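Local coordinates for protein putative aminopeptidase (Leishmania major, PDB 5NTH) that probably removes N-terminal amino acids from peptides as a manganese-dependent leucyl aminopeptidase of the M17 family, at residues Y115-M120 / A152-R157; G146-V151 / M185-A190; C210-L215 / F332-R337; S429-V434 / G453-P458; I446-Q451 / V528-E533. All coordinates share one frame; numbering follows the deposited sequence.

Contact 1. Residues Y115-M120 / A152-R157; sequences YRADSM and ANAVAR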
# COMPACT_ATOMS: atom_id res chain seq x y z
N TYR A 115 34.34 -9.10 25.69
CA TYR A 115 34.73 -10.48 25.40
C TYR A 115 34.27 -10.93 24.01
O TYR A 115 34.66 -11.99 23.57
CB TYR A 115 34.12 -11.42 26.44
CG TYR A 115 34.25 -10.93 27.86
CD1 TYR A 115 35.47 -10.42 28.35
CD2 TYR A 115 33.16 -10.96 28.73
CE1 TYR A 115 35.60 -9.96 29.64
CE2 TYR A 115 33.27 -10.49 30.03
CZ TYR A 115 34.50 -10.00 30.50
OH TYR A 115 34.60 -9.53 31.80
N ARG A 116 33.44 -10.13 23.33
CA ARG A 116 32.88 -10.43 22.01
C ARG A 116 32.16 -11.73 21.95
O ARG A 116 32.43 -12.55 21.10
CB ARG A 116 33.93 -10.32 20.89
CG ARG A 116 34.30 -8.88 20.55
CD ARG A 116 33.08 -8.07 20.08
NE ARG A 116 33.41 -7.38 18.85
CZ ARG A 116 32.84 -7.61 17.67
NH1 ARG A 116 31.86 -8.50 17.53
NH2 ARG A 116 33.27 -6.93 16.61
N ALA A 117 31.20 -11.89 22.85
CA ALA A 117 30.31 -13.05 22.89
C ALA A 117 29.48 -13.28 21.63
O ALA A 117 28.99 -14.38 21.40
CB ALA A 117 29.38 -12.93 24.09
N ASP A 118 29.29 -12.24 20.83
CA ASP A 118 28.61 -12.37 19.55
C ASP A 118 29.39 -13.20 18.55
O ASP A 118 28.85 -14.08 17.89
CB ASP A 118 28.23 -11.00 18.93
CG ASP A 118 29.31 -9.93 19.08
OD1 ASP A 118 30.50 -10.27 19.31
OD2 ASP A 118 28.97 -8.74 18.99
N SER A 119 30.67 -12.90 18.42
CA SER A 119 31.53 -13.64 17.53
C SER A 119 31.74 -15.08 18.00
O SER A 119 31.83 -16.00 17.20
CB SER A 119 32.85 -12.90 17.40
OG SER A 119 32.60 -11.62 16.83
N MET A 120 31.77 -15.27 19.31
CA MET A 120 31.89 -16.60 19.90
C MET A 120 30.71 -17.45 19.49
O MET A 120 30.88 -18.58 19.08
CB MET A 120 31.92 -16.54 21.43
CG MET A 120 33.20 -15.99 22.02
SD MET A 120 33.30 -16.15 23.83
CE MET A 120 34.97 -15.53 24.05
N ALA A 152 29.48 -18.93 28.94
CA ALA A 152 28.47 -19.97 29.10
C ALA A 152 27.23 -19.66 28.23
O ALA A 152 26.73 -20.55 27.50
CB ALA A 152 28.08 -20.14 30.54
N ASN A 153 26.78 -18.40 28.29
CA ASN A 153 25.71 -17.89 27.43
C ASN A 153 26.01 -18.02 25.93
O ASN A 153 25.21 -18.62 25.23
CB ASN A 153 25.41 -16.42 27.79
CG ASN A 153 24.18 -15.85 27.05
OD1 ASN A 153 23.33 -16.57 26.58
ND2 ASN A 153 24.09 -14.53 26.99
N ALA A 154 27.14 -17.48 25.46
CA ALA A 154 27.53 -17.46 24.02
C ALA A 154 27.58 -18.82 23.37
O ALA A 154 27.31 -18.98 22.15
CB ALA A 154 28.88 -16.79 23.85
N VAL A 155 27.94 -19.81 24.16
CA VAL A 155 28.04 -21.15 23.66
C VAL A 155 26.73 -21.84 23.72
O VAL A 155 26.33 -22.46 22.75
CB VAL A 155 29.05 -21.96 24.47
CG1 VAL A 155 29.05 -23.42 24.03
CG2 VAL A 155 30.45 -21.37 24.29
N ALA A 156 26.07 -21.78 24.87
CA ALA A 156 24.76 -22.42 25.07
C ALA A 156 23.76 -22.06 23.99
O ALA A 156 23.07 -22.91 23.45
CB ALA A 156 24.18 -22.02 26.41
N ARG A 157 23.74 -20.77 23.67
CA ARG A 157 22.73 -20.22 22.78
C ARG A 157 23.09 -20.50 21.34
O ARG A 157 22.25 -20.26 20.48
CB ARG A 157 22.58 -18.70 22.97
CG ARG A 157 23.71 -17.88 22.38
CD ARG A 157 23.49 -16.39 22.56
NE ARG A 157 24.65 -15.64 22.09
CZ ARG A 157 24.95 -14.36 22.39
NH1 ARG A 157 24.14 -13.65 23.17
NH2 ARG A 157 26.06 -13.79 21.89

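Contact 2. Residues G146-V151 / M185-A190; sequences GSETAV and MSSRAA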
# COMPACT_ATOMS: atom_id res chain seq x y z
N GLY A 146 36.55 -13.56 34.39
CA GLY A 146 35.49 -12.55 34.35
C GLY A 146 34.53 -12.73 33.18
O GLY A 146 33.41 -12.23 33.22
N SER A 147 34.97 -13.46 32.16
CA SER A 147 34.17 -13.75 31.00
C SER A 147 33.33 -15.06 31.08
O SER A 147 32.54 -15.36 30.17
CB SER A 147 35.09 -13.72 29.78
OG SER A 147 36.00 -14.81 29.74
N GLU A 148 33.39 -15.79 32.18
CA GLU A 148 32.69 -17.08 32.29
C GLU A 148 31.20 -17.06 31.95
O GLU A 148 30.72 -17.94 31.23
CB GLU A 148 32.88 -17.72 33.66
CG GLU A 148 34.32 -18.13 33.97
CD GLU A 148 35.15 -17.05 34.64
OE1 GLU A 148 34.62 -16.22 35.43
OE2 GLU A 148 36.37 -17.01 34.35
N THR A 149 30.45 -16.08 32.44
CA THR A 149 28.99 -16.10 32.18
C THR A 149 28.67 -15.76 30.72
O THR A 149 27.78 -16.36 30.14
CB THR A 149 28.19 -15.21 33.15
OG1 THR A 149 28.66 -13.87 33.04
CG2 THR A 149 28.38 -15.67 34.59
N ALA A 150 29.42 -14.84 30.12
CA ALA A 150 29.28 -14.53 28.71
C ALA A 150 29.63 -15.72 27.80
O ALA A 150 28.94 -16.00 26.82
CB ALA A 150 30.15 -13.33 28.36
N VAL A 151 30.70 -16.42 28.14
CA VAL A 151 31.02 -17.66 27.48
C VAL A 151 29.92 -18.70 27.72
O VAL A 151 29.45 -19.31 26.77
CB VAL A 151 32.38 -18.22 27.95
CG1 VAL A 151 32.70 -19.55 27.25
CG2 VAL A 151 33.49 -17.24 27.63
N MET A 185 37.73 -23.42 28.85
CA MET A 185 38.23 -22.06 28.87
C MET A 185 39.70 -22.01 29.31
O MET A 185 40.15 -22.80 30.16
CB MET A 185 37.39 -21.23 29.81
CG MET A 185 35.97 -21.03 29.31
SD MET A 185 34.97 -20.14 30.52
CE MET A 185 34.64 -21.50 31.66
N SER A 186 40.45 -21.04 28.76
CA SER A 186 41.84 -20.83 29.21
C SER A 186 41.91 -20.42 30.72
O SER A 186 42.74 -20.93 31.46
CB SER A 186 42.61 -19.88 28.27
OG SER A 186 41.97 -18.63 28.14
N SER A 187 41.00 -19.55 31.16
CA SER A 187 40.89 -19.20 32.59
C SER A 187 40.32 -20.37 33.38
O SER A 187 39.47 -21.10 32.86
CB SER A 187 39.93 -18.00 32.82
OG SER A 187 38.67 -18.44 33.38
N ARG A 188 40.74 -20.48 34.65
CA ARG A 188 40.31 -21.57 35.52
C ARG A 188 39.43 -21.13 36.67
O ARG A 188 39.10 -21.93 37.55
CB ARG A 188 41.53 -22.31 36.08
CG ARG A 188 42.38 -23.03 35.04
CD ARG A 188 43.51 -23.86 35.70
NE ARG A 188 42.92 -24.95 36.48
CZ ARG A 188 43.00 -25.12 37.80
NH1 ARG A 188 42.38 -26.14 38.34
NH2 ARG A 188 43.71 -24.30 38.57
N ALA A 189 38.98 -19.87 36.64
CA ALA A 189 38.20 -19.26 37.73
C ALA A 189 36.92 -20.00 38.16
O ALA A 189 36.56 -20.01 39.34
CB ALA A 189 37.87 -17.84 37.38
N ALA A 190 36.25 -20.62 37.21
CA ALA A 190 35.10 -21.48 37.51
C ALA A 190 35.48 -22.69 38.39
O ALA A 190 34.65 -23.19 39.18
CB ALA A 190 34.43 -21.95 36.21

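Contact 3. Residues C210-L215 / F332-R337; sequences CTSVQL and FIAVVR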
# COMPACT_ATOMS: atom_id res chain seq x y z
N CYS A 210 23.46 -22.36 31.33
CA CYS A 210 23.33 -23.06 30.04
C CYS A 210 21.96 -23.72 29.94
O CYS A 210 21.28 -23.51 28.96
CB CYS A 210 24.42 -24.10 29.86
SG CYS A 210 26.03 -23.36 29.55
N THR A 211 21.56 -24.46 30.97
CA THR A 211 20.25 -25.11 31.00
C THR A 211 19.12 -24.11 30.85
O THR A 211 18.18 -24.35 30.08
CB THR A 211 20.05 -25.92 32.30
OG1 THR A 211 20.92 -27.05 32.31
CG2 THR A 211 18.62 -26.43 32.45
N SER A 212 19.20 -23.00 31.59
CA SER A 212 18.19 -21.96 31.50
C SER A 212 18.17 -21.22 30.16
O SER A 212 17.10 -20.91 29.67
CB SER A 212 18.30 -20.93 32.65
OG SER A 212 17.50 -21.31 33.77
N VAL A 213 19.31 -20.89 29.59
CA VAL A 213 19.31 -20.22 28.30
C VAL A 213 18.62 -21.15 27.27
O VAL A 213 17.70 -20.76 26.55
CB VAL A 213 20.73 -19.89 27.82
CG1 VAL A 213 20.78 -19.66 26.33
CG2 VAL A 213 21.27 -18.67 28.52
N GLN A 214 19.07 -22.39 27.21
CA GLN A 214 18.47 -23.35 26.30
C GLN A 214 17.01 -23.74 26.55
O GLN A 214 16.29 -24.01 25.59
CB GLN A 214 19.33 -24.59 26.24
CG GLN A 214 20.52 -24.35 25.34
CD GLN A 214 21.40 -25.55 25.26
OE1 GLN A 214 21.14 -26.54 25.91
NE2 GLN A 214 22.45 -25.46 24.47
N LEU A 215 16.58 -23.81 27.80
CA LEU A 215 15.16 -24.00 28.07
C LEU A 215 14.41 -22.79 27.47
O LEU A 215 13.36 -22.91 26.87
CB LEU A 215 14.86 -24.10 29.55
CG LEU A 215 13.39 -24.16 29.90
CD1 LEU A 215 12.60 -25.12 29.03
CD2 LEU A 215 13.20 -24.54 31.35
N PHE A 332 14.66 -16.68 36.66
CA PHE A 332 14.18 -17.13 38.00
C PHE A 332 14.71 -18.53 38.40
O PHE A 332 15.19 -18.72 39.51
CB PHE A 332 12.67 -17.13 38.06
CG PHE A 332 12.09 -17.64 39.35
CD1 PHE A 332 11.97 -16.81 40.44
CD2 PHE A 332 11.58 -18.92 39.43
CE1 PHE A 332 11.38 -17.27 41.62
CE2 PHE A 332 11.00 -19.39 40.58
CZ PHE A 332 10.91 -18.56 41.69
N ILE A 333 14.67 -19.47 37.46
CA ILE A 333 15.04 -20.86 37.71
C ILE A 333 16.51 -20.97 38.04
O ILE A 333 16.87 -21.65 39.00
CB ILE A 333 14.71 -21.71 36.48
CG1 ILE A 333 13.18 -21.80 36.40
CG2 ILE A 333 15.37 -23.09 36.54
CD1 ILE A 333 12.67 -22.60 35.21
N ALA A 334 17.34 -20.30 37.24
CA ALA A 334 18.77 -20.33 37.39
C ALA A 334 19.22 -19.66 38.70
O ALA A 334 20.04 -20.22 39.45
CB ALA A 334 19.41 -19.62 36.23
N VAL A 335 18.66 -18.48 38.97
CA VAL A 335 18.90 -17.78 40.22
C VAL A 335 18.52 -18.63 41.41
O VAL A 335 19.35 -18.89 42.25
CB VAL A 335 18.12 -16.48 40.31
CG1 VAL A 335 18.19 -15.91 41.71
CG2 VAL A 335 18.69 -15.47 39.32
N VAL A 336 17.28 -19.08 41.48
CA VAL A 336 16.91 -19.98 42.55
C VAL A 336 17.80 -21.22 42.65
O VAL A 336 18.09 -21.69 43.74
CB VAL A 336 15.44 -20.39 42.45
CG1 VAL A 336 15.12 -21.60 43.32
CG2 VAL A 336 14.57 -19.23 42.84
N ARG A 337 18.20 -21.78 41.51
CA ARG A 337 19.06 -22.95 41.53
C ARG A 337 20.40 -22.62 42.15
O ARG A 337 20.98 -23.45 42.86
CB ARG A 337 19.28 -23.50 40.13
CG ARG A 337 18.29 -24.59 39.81
CD ARG A 337 18.29 -24.98 38.35
NE ARG A 337 17.38 -26.10 38.09
CZ ARG A 337 16.99 -26.50 36.88
NH1 ARG A 337 17.41 -25.88 35.77
NH2 ARG A 337 16.15 -27.50 36.78
O HOH W 1 18.33 -23.46 35.07

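Contact 4. Residues S429-V434 / G453-P458; sequences SKHAGV and GDLCYP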
# COMPACT_ATOMS: atom_id res chain seq x y z
N SER A 429 19.14 -4.85 16.26
CA SER A 429 18.59 -6.19 16.50
C SER A 429 19.29 -7.03 17.55
O SER A 429 18.85 -8.13 17.84
CB SER A 429 18.57 -6.96 15.19
OG SER A 429 19.84 -6.81 14.57
N LYS A 430 20.38 -6.49 18.10
CA LYS A 430 21.17 -7.16 19.14
C LYS A 430 21.04 -6.50 20.49
O LYS A 430 21.23 -7.16 21.49
CB LYS A 430 22.66 -7.17 18.77
CG LYS A 430 22.98 -7.36 17.28
CD LYS A 430 23.32 -8.79 16.89
CE LYS A 430 23.72 -8.84 15.42
NZ LYS A 430 25.09 -8.30 15.10
N HIS A 431 20.77 -5.19 20.53
CA HIS A 431 20.59 -4.45 21.80
C HIS A 431 19.11 -4.26 22.15
O HIS A 431 18.35 -3.66 21.39
CB HIS A 431 21.17 -3.06 21.69
CG HIS A 431 22.64 -3.03 21.50
ND1 HIS A 431 23.23 -3.31 20.30
CD2 HIS A 431 23.63 -2.68 22.34
CE1 HIS A 431 24.54 -3.16 20.41
NE2 HIS A 431 24.81 -2.78 21.64
N ALA A 432 18.71 -4.73 23.33
CA ALA A 432 17.43 -4.39 23.86
C ALA A 432 17.37 -2.89 24.20
O ALA A 432 18.40 -2.21 24.34
CB ALA A 432 17.13 -5.21 25.09
N GLY A 433 16.15 -2.38 24.30
CA GLY A 433 15.87 -1.00 24.72
C GLY A 433 15.48 -0.98 26.18
O GLY A 433 14.57 -1.71 26.58
N VAL A 434 16.18 -0.19 26.98
CA VAL A 434 15.92 -0.11 28.39
C VAL A 434 15.32 1.25 28.69
O VAL A 434 15.89 2.30 28.37
CB VAL A 434 17.17 -0.33 29.23
CG1 VAL A 434 16.84 -0.20 30.71
CG2 VAL A 434 17.77 -1.69 28.94
N GLY A 453 26.77 -10.54 27.72
CA GLY A 453 26.54 -10.71 26.29
C GLY A 453 25.09 -10.65 25.80
O GLY A 453 24.82 -10.99 24.66
N ASP A 454 24.16 -10.27 26.69
CA ASP A 454 22.76 -9.95 26.34
C ASP A 454 22.66 -8.41 26.33
O ASP A 454 22.26 -7.78 27.32
CB ASP A 454 21.78 -10.50 27.38
CG ASP A 454 21.54 -12.01 27.29
OD1 ASP A 454 22.17 -12.72 26.48
OD2 ASP A 454 20.68 -12.52 28.06
N LEU A 455 23.01 -7.83 25.21
CA LEU A 455 23.20 -6.39 25.13
C LEU A 455 21.93 -5.54 25.32
O LEU A 455 20.80 -6.01 25.23
CB LEU A 455 23.90 -6.04 23.83
CG LEU A 455 25.16 -6.82 23.47
CD1 LEU A 455 25.72 -6.35 22.14
CD2 LEU A 455 26.21 -6.68 24.55
N CYS A 456 22.19 -4.26 25.56
CA CYS A 456 21.25 -3.32 26.12
C CYS A 456 21.64 -1.94 25.72
O CYS A 456 22.82 -1.65 25.56
CB CYS A 456 21.36 -3.31 27.62
SG CYS A 456 20.31 -4.48 28.38
N TYR A 457 20.64 -1.06 25.65
CA TYR A 457 20.93 0.33 25.40
C TYR A 457 19.78 1.16 25.86
O TYR A 457 18.65 0.78 25.59
CB TYR A 457 21.24 0.59 23.94
CG TYR A 457 21.93 1.88 23.78
CD1 TYR A 457 23.30 1.97 23.94
CD2 TYR A 457 21.22 3.05 23.54
CE1 TYR A 457 23.96 3.20 23.83
CE2 TYR A 457 21.85 4.28 23.44
CZ TYR A 457 23.22 4.35 23.59
OH TYR A 457 23.85 5.55 23.46
N PRO A 458 20.05 2.26 26.58
CA PRO A 458 19.03 3.17 27.09
C PRO A 458 18.11 3.76 26.03
O PRO A 458 18.57 4.14 24.99
CB PRO A 458 19.87 4.31 27.70
CG PRO A 458 21.13 3.66 28.12
CD PRO A 458 21.39 2.72 27.00

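Contact 5. Residues I446-Q451 / V528-E533; sequences ISAGLQ and VTLVFE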
# COMPACT_ATOMS: atom_id res chain seq x y z
N ILE A 446 22.69 -1.74 31.74
CA ILE A 446 23.60 -1.67 30.58
C ILE A 446 24.83 -2.51 30.85
O ILE A 446 25.26 -3.31 30.01
CB ILE A 446 23.99 -0.22 30.23
CG1 ILE A 446 22.77 0.61 29.83
CG2 ILE A 446 25.01 -0.13 29.11
CD1 ILE A 446 21.63 -0.11 29.14
N SER A 447 25.38 -2.35 32.04
CA SER A 447 26.55 -3.10 32.46
C SER A 447 26.34 -4.58 32.60
O SER A 447 27.27 -5.33 32.36
CB SER A 447 27.06 -2.57 33.79
OG SER A 447 27.55 -1.27 33.57
N ALA A 448 25.17 -5.01 33.04
CA ALA A 448 24.94 -6.43 33.15
C ALA A 448 24.83 -7.01 31.73
O ALA A 448 25.21 -8.14 31.48
CB ALA A 448 23.72 -6.72 33.97
N GLY A 449 24.36 -6.20 30.81
CA GLY A 449 24.37 -6.54 29.42
C GLY A 449 25.75 -6.70 28.82
O GLY A 449 25.96 -7.58 28.00
N LEU A 450 26.69 -5.85 29.18
CA LEU A 450 28.05 -5.97 28.64
C LEU A 450 28.76 -7.18 29.19
O LEU A 450 29.53 -7.83 28.48
CB LEU A 450 28.89 -4.75 28.96
CG LEU A 450 28.37 -3.42 28.45
CD1 LEU A 450 29.30 -2.27 28.84
CD2 LEU A 450 28.16 -3.52 26.93
N GLN A 451 28.55 -7.45 30.46
CA GLN A 451 29.15 -8.61 31.10
C GLN A 451 28.50 -9.90 30.68
O GLN A 451 29.16 -10.90 30.63
CB GLN A 451 29.11 -8.50 32.64
CG GLN A 451 30.25 -7.71 33.28
CD GLN A 451 31.65 -8.26 33.00
OE1 GLN A 451 32.50 -7.52 32.46
NE2 GLN A 451 31.91 -9.55 33.35
N VAL A 528 17.95 -14.26 29.94
CA VAL A 528 18.28 -15.19 31.02
C VAL A 528 19.57 -14.79 31.73
O VAL A 528 19.66 -14.86 32.96
CB VAL A 528 18.50 -16.61 30.46
CG1 VAL A 528 19.02 -17.53 31.55
CG2 VAL A 528 17.21 -17.16 29.88
N THR A 529 20.56 -14.41 30.93
CA THR A 529 21.89 -14.09 31.43
C THR A 529 22.02 -12.60 31.74
O THR A 529 22.94 -12.19 32.49
CB THR A 529 22.98 -14.53 30.43
OG1 THR A 529 22.74 -15.89 30.02
CG2 THR A 529 24.35 -14.50 31.06
N LEU A 530 21.15 -11.77 31.16
CA LEU A 530 21.14 -10.37 31.50
C LEU A 530 20.77 -10.25 32.98
O LEU A 530 21.47 -9.61 33.76
CB LEU A 530 20.18 -9.61 30.62
CG LEU A 530 20.04 -8.12 30.94
CD1 LEU A 530 21.33 -7.31 30.71
CD2 LEU A 530 18.91 -7.58 30.11
N VAL A 531 19.69 -10.93 33.35
CA VAL A 531 19.10 -10.88 34.69
C VAL A 531 19.94 -11.57 35.76
O VAL A 531 20.02 -11.11 36.90
CB VAL A 531 17.72 -11.54 34.66
CG1 VAL A 531 17.21 -11.90 36.03
CG2 VAL A 531 16.74 -10.61 34.00
N PHE A 532 20.54 -12.69 35.41
CA PHE A 532 21.50 -13.33 36.27
C PHE A 532 22.62 -12.34 36.62
O PHE A 532 22.89 -12.14 37.79
CB PHE A 532 22.04 -14.58 35.59
CG PHE A 532 22.70 -15.52 36.54
CD1 PHE A 532 24.03 -15.41 36.82
CD2 PHE A 532 21.96 -16.54 37.16
CE1 PHE A 532 24.64 -16.30 37.69
CE2 PHE A 532 22.56 -17.44 38.04
CZ PHE A 532 23.91 -17.32 38.30
N GLU A 533 23.21 -11.69 35.63
CA GLU A 533 24.29 -10.72 35.91
C GLU A 533 23.80 -9.55 36.74
O GLU A 533 24.36 -9.26 37.80
CB GLU A 533 24.92 -10.16 34.63
CG GLU A 533 26.08 -10.99 34.13
CD GLU A 533 27.27 -11.05 35.10
OE1 GLU A 533 27.67 -9.98 35.66
OE2 GLU A 533 27.82 -12.18 35.31

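Contact 1. Residues Y115-M120 / A152-R157
Ala154 presses its methyl group between Ala117 and Met120. Its CB lies 3.4 Å from Ala117 O and 3.9 Å from Ala117 CB. The same CB is 3.9 Å from Met120 CB. Met120 touches with the root of its side chain alone. CG stands beside the backbone N (chi1 -72°), and the chain then runs extended, so the sulfur leads away toward Val151. Arg157 touches with its far end. Its CG sits between the backbone N and the carbonyl carbon (chi1 75°). From there the chain is straight as far as NE, which carries the guanidinium over to the start of the opposite helix. NH2 makes a weak bond to Ala117 O at 3.0 Å, strongly bent, with the oxygen at the guanidinium edge near its plane. NE is bound to Ser121 OG and NH1 to Gly453 O, so several partners fix the rotation of the group. Asp118 turns its CB away from Arg157 and serves its own helix start. OD1 takes Ser119 N at 2.8 Å and Arg116 NH1 at 2.9 Å, both from the same face of the carboxylate; the second is a salt bridge. OD2 reaches Asn112 and Tyr465 of the second subunit. The arginine and these donors together would tend to favour a charged carboxylate. Arg116 holds the N-cap position of helix 117-127. Small alanines let this helix start lie close to the last turn around Ala154. Both helices belong to the alpha/beta N-terminal domain, consistent with the macro-like fold assigned to this part of M17 aminopeptidases.

Contact 2. Residues G146-V151 / M185-A190
The Glu148 carboxylate has the Ala189 methyl over one face, displaced toward OE2 (Ala189 CB to Glu148 OE2 3.5 Å). Gly146 N lies toward the opposite face, tilted from the plane, and makes weak bonds to both oxygens. On the outer side of OE2, its anti lone pair takes the hydroxyl of Ser187 (Ser187 OG to Glu148 OE2 2.9 Å). The Glu148 chain bends at chi2 (89°), which swings the acid back toward Gly146 while CG stays over Met185. Glu148 CG lies 4.0 Å from Met185 SD, and the two chains cross at about a right angle. The contact joins the start of helix 148-156 to the end of strand 181-185 in the N-terminal alpha/beta domain. The turn after that strand leads into helix 189-192, with Arg188 at the N-cap position. Met185 folds at its last torsion (chi3 -78°), so its CE comes back beside Glu148 CG. Val151 passes the same side chain in the opposite direction, with Val151 CG1 4.0 Å from Met185 SD. The carboxylate is buried. The nearby helix start would tend to stabilise its negative charge. Leu206 of helix 203-221 covers both Glu148 and Ala190.

Contact 3. Residues C210-L215 / F332-R337
Ser212 and Arg337 both hold chi1 near -90° (-91° and -94°), rotated off the usual staggered position. This points Ser212 OG at the opposite helix. It also sends the extended Arg337 chain back across the gap between the helices. One water sits between the two polar ends. It donates to Ser212 OG at 2.6 Å and accepts from Arg337 NH1 at 2.7 Å. Ser212 OG is also bonded to Cys330 O. The hydroxyl is therefore held by two polar partners in a buried place. The same oxygen rests against the methyl of Ala334 (Ser212 OG to Ala334 CB 3.5 Å) and beside Ile333 CB at 3.9 Å. Thr211 turns its methyl, not its hydroxyl, to the arginine. Its CG2 approaches Arg337 NH1 obliquely at 3.6 Å, and the side chains cross at about a right angle. Thr211 OG1 is bonded instead to Ser30 N and Glu207 O. The contact is an antiparallel helix pair. Helix 203-221 also packs on helix 148-156 of the N-terminal domain, while helix 323-341 belongs to the catalytic domain. Their local axes come within 9.2 Å, at 165° between directions. Ile333, one turn earlier in the same helix, lays CG2 over one face of the Arg337 guanidinium, toward its rim. The other branch of Ile333 ends at CD1, 4.4 Å from Leu215 CD2. This apolar touch is loose, and Tyr239 of helix 229-243 packs against Leu215, Ile333 and Arg337.

Contact 4. Residues S429-V434 / G453-P458
Tyr457 O is gripped by two groups of the neighbouring strand. Val434 N donates to it at 3.0 Å, fairly straight but from above the carbonyl plane (36° out). Gly433 CA adds a CA-H...O contact to the same oxygen at 3.4 Å. Ala432 O is met in a similar way by Tyr457 N, through a weak bent bond of 2.8 Å, and by Cys456 CA. These links set strands 432-434 and 456-458 parallel. Before the strands begin, His431 lies against Leu455. Leu455 CD1 sits over one face of the imidazole, 4.0 Å from the ring centroid, in a CH-pi contact. Leu455 CB covers the same ring at His431 CD2 (3.7 Å). Cys456 O is at the ring edge near its plane, 3.5 Å from His431 CD2. His431 NE2 is bonded to Thr111 O. On the face with Ala432 and Cys456, Val434 CG2 touches Cys456 SG at 3.8 Å. Helix 439-452 covers that face through Ile446 and completes the beta-alpha-beta crossover between the two strands. Strand 508-512 flanks 432-436 on its other side. Strand 456-458 ends the sheet within this chain, and Tyr457 there packs on Pro458 of the second subunit.

Contact 5. Residues I446-Q451 / V528-E533
This is a helix-helix packing contact built on small residues, between helix 439-452 and the C-terminal helix 528-536 of the catalytic domain. Their local axes approach to 8.2 Å at 118° between directions. Ala448 and Gly449 form the low point of the first helix. Leu530 sends CD1 onto the bare backbone of Gly449. Its CG lies anti to the backbone N (chi1 178°), which turns the branched end toward the other helix. The closest approach, Leu530 CD1 to Gly449 N at 3.2 Å, marks tight packing. Ala448 CB rests on Glu533 CB at 3.7 Å and on Leu530 O at the same distance. Glu533 then bends at chi2 (-63°) and passes Gln451. Glu533 OE1 meets Gln451 CB at 3.7 Å, so the touch is with the aliphatic root and not with the amide. The amide and carboxylate planes stand 64° apart. Each polar end is bonded outside the pair: Glu533 OE2 binds Arg536 and Thr149, and Gln451 NE2 binds Tyr115 OH. Ala448 and Gly449 let the helices pack closely at a steep crossing. This joins the crossover helix of a beta-alpha-beta unit to the last helix of the alpha/beta catalytic domain.

In the fold
All five contacts are largely buried, and all lie away from the manganese site. Contacts 1 and 2 share helix 148-156 of the N-terminal domain, and contacts 4 and 5 share the unit 432-436, 439-452, 456-458 of the catalytic domain. Contact 3 lies between them: helix 203-221 touches helix 148-156 of contact 1 and helix 528-536 of contact 5. Contacts 1 and 4 reach the second subunit; 2, 3 and 5 touch no other chain. Backbone bonds dominate contact 4. Of the helix pairs, 5 is van der Waals packing without a direct hydrogen bond, 3 is water-bridged, and 1 has a weak arginine-to-carbonyl bond. Contact 2 has a serine-carboxylate bond. Asn153-Asp454 and Thr149-Glu533 tie the domains together.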